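Local coordinates for protein glutaconate coenzyme a-transferase (Acidaminococcus fermentans, PDB 1POI) that transfers coenzyme A from acetyl-CoA to glutaconate or (R)-2-hydroxyglutarate, a step in glutamate degradation, at residues K261-V266 against E271-F276. Numbering follows the deposited sequence.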
# COMPACT_ATOMS: atom_id res chain seq x y z
N LYS A 261 29.71 -17.62 8.23
CA LYS A 261 30.56 -18.80 8.11
C LYS A 261 31.95 -18.51 8.66
O LYS A 261 32.59 -19.39 9.25
CB LYS A 261 30.67 -19.28 6.66
CG LYS A 261 29.39 -19.90 6.11
CD LYS A 261 29.72 -20.97 5.09
CE LYS A 261 28.56 -21.24 4.15
NZ LYS A 261 28.34 -20.13 3.15
N VAL A 262 32.41 -17.28 8.47
CA VAL A 262 33.70 -16.84 8.98
C VAL A 262 33.63 -17.01 10.48
O VAL A 262 34.41 -17.77 11.06
CB VAL A 262 33.95 -15.37 8.68
CG1 VAL A 262 35.23 -14.92 9.32
CG2 VAL A 262 34.00 -15.14 7.19
N TYR A 263 32.63 -16.36 11.08
CA TYR A 263 32.42 -16.43 12.52
C TYR A 263 32.33 -17.89 13.01
O TYR A 263 32.88 -18.21 14.06
CB TYR A 263 31.15 -15.65 12.91
CG TYR A 263 30.95 -15.55 14.42
CD1 TYR A 263 31.56 -14.54 15.15
CD2 TYR A 263 30.23 -16.52 15.11
CE1 TYR A 263 31.47 -14.51 16.55
CE2 TYR A 263 30.13 -16.51 16.50
CZ TYR A 263 30.76 -15.50 17.21
OH TYR A 263 30.67 -15.48 18.58
N ASP A 264 31.68 -18.76 12.24
CA ASP A 264 31.55 -20.16 12.64
C ASP A 264 32.88 -20.83 12.89
O ASP A 264 33.01 -21.63 13.81
CB ASP A 264 30.81 -20.97 11.58
CG ASP A 264 30.95 -22.50 11.79
OD1 ASP A 264 30.44 -23.03 12.79
OD2 ASP A 264 31.58 -23.16 10.93
N LYS A 265 33.85 -20.55 12.03
CA LYS A 265 35.15 -21.17 12.15
C LYS A 265 36.03 -20.39 13.12
O LYS A 265 36.73 -20.98 13.94
CB LYS A 265 35.81 -21.33 10.77
CG LYS A 265 36.17 -20.03 10.05
CD LYS A 265 37.68 -19.82 10.03
CE LYS A 265 38.05 -18.42 9.54
NZ LYS A 265 39.50 -18.12 9.79
N VAL A 266 36.00 -19.08 13.01
CA VAL A 266 36.75 -18.19 13.88
C VAL A 266 36.49 -18.52 15.37
O VAL A 266 37.42 -18.75 16.14
CB VAL A 266 36.36 -16.75 13.60
CG1 VAL A 266 36.73 -15.88 14.76
CG2 VAL A 266 37.06 -16.27 12.35
N GLU A 271 41.53 -17.79 20.60
CA GLU A 271 42.55 -17.03 19.89
C GLU A 271 42.00 -16.43 18.62
O GLU A 271 42.13 -15.21 18.37
CB GLU A 271 43.72 -17.92 19.49
CG GLU A 271 44.46 -18.62 20.60
CD GLU A 271 45.84 -19.11 20.14
OE1 GLU A 271 46.21 -18.84 18.97
OE2 GLU A 271 46.55 -19.75 20.95
N ASP A 272 41.45 -17.32 17.78
CA ASP A 272 40.87 -16.94 16.49
C ASP A 272 39.77 -15.97 16.78
O ASP A 272 39.64 -14.95 16.09
CB ASP A 272 40.30 -18.16 15.75
CG ASP A 272 41.37 -19.08 15.13
OD1 ASP A 272 42.54 -18.65 14.98
OD2 ASP A 272 41.02 -20.23 14.79
N PHE A 273 39.02 -16.27 17.84
CA PHE A 273 37.89 -15.46 18.29
C PHE A 273 38.29 -14.04 18.67
O PHE A 273 37.75 -13.06 18.13
CB PHE A 273 37.21 -16.13 19.48
CG PHE A 273 36.04 -15.36 19.99
CD1 PHE A 273 34.82 -15.41 19.32
CD2 PHE A 273 36.15 -14.53 21.10
CE1 PHE A 273 33.74 -14.63 19.73
CE2 PHE A 273 35.08 -13.74 21.53
CZ PHE A 273 33.87 -13.80 20.84
N ASP A 274 39.24 -13.93 19.60
CA ASP A 274 39.71 -12.63 20.08
C ASP A 274 40.30 -11.82 18.96
O ASP A 274 40.16 -10.60 18.93
CB ASP A 274 40.74 -12.82 21.19
CG ASP A 274 40.12 -13.36 22.47
OD1 ASP A 274 39.07 -12.80 22.89
OD2 ASP A 274 40.67 -14.33 23.03
N ALA A 275 40.97 -12.52 18.04
CA ALA A 275 41.58 -11.91 16.87
C ALA A 275 40.47 -11.27 16.03
O ALA A 275 40.56 -10.10 15.64
CB ALA A 275 42.31 -12.96 16.07
N PHE A 276 39.42 -12.07 15.79
CA PHE A 276 38.25 -11.64 15.05
C PHE A 276 37.65 -10.41 15.70
O PHE A 276 37.39 -9.41 15.02
CB PHE A 276 37.21 -12.74 15.04
CG PHE A 276 35.85 -12.28 14.58
CD1 PHE A 276 34.94 -11.74 15.50
CD2 PHE A 276 35.49 -12.35 13.23
CE1 PHE A 276 33.70 -11.28 15.09
CE2 PHE A 276 34.25 -11.89 12.80
CZ PHE A 276 33.35 -11.35 13.72
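Tyr263 and Val266 meet Phe273 and Phe276 where two consecutive helices pack as a splayed alpha-alpha hairpin. Helix 257-266 ends in a short turn, and helix 270-282 comes back across it. The local axes run 136° apart in direction and approach to 9.2 Å. The hairpin follows the last strand, 236-239, of the parallel sheet of this CoA-transferase subunit. Helix 55-62 lines the same apolar cluster, with Met59 touching both Tyr263 and Phe276.

Tyr263 takes part in both ring-to-ring contacts. With chi1 at -174° the ring swings out beside the carbonyl side of its own backbone, and its far end comes closer to the second helix. The ring forms a T-shaped stack with Phe276, the planes at 79° and the centroids 5.5 Å apart. Tyr263 supplies the edge: its CD1 sits over one face of Phe276, offset toward the rim, 3.9 Å from Phe276 CE1. Phe273 lies alongside Tyr263 and points the same way. Tyr263 OH comes to 3.4 Å from Phe273 CE1, at the edge of the phenylalanine ring. The same hydroxyl is hydrogen-bonded to Asp58 OD2, so this buried polar group has a partner on helix 55-62. Replacing this tyrosine by an alanine would probably leave the Phe276 face without its edge partner, open a gap beside Phe273 and leave Asp58 without this hydrogen-bond mate.

Val266, at the C-terminal end of the first helix, packs against the second helix. Its CG1 approaches the Phe276 ring obliquely, 3.7 Å from Phe276 CG. The closest CA pair is Val266 and Asp272, 5.0 Å apart. Asp272 CB lies against Val266 O. That carbonyl oxygen, Val266 O, is also 3.4 Å from Phe273 N, at an angle too poor for a hydrogen bond.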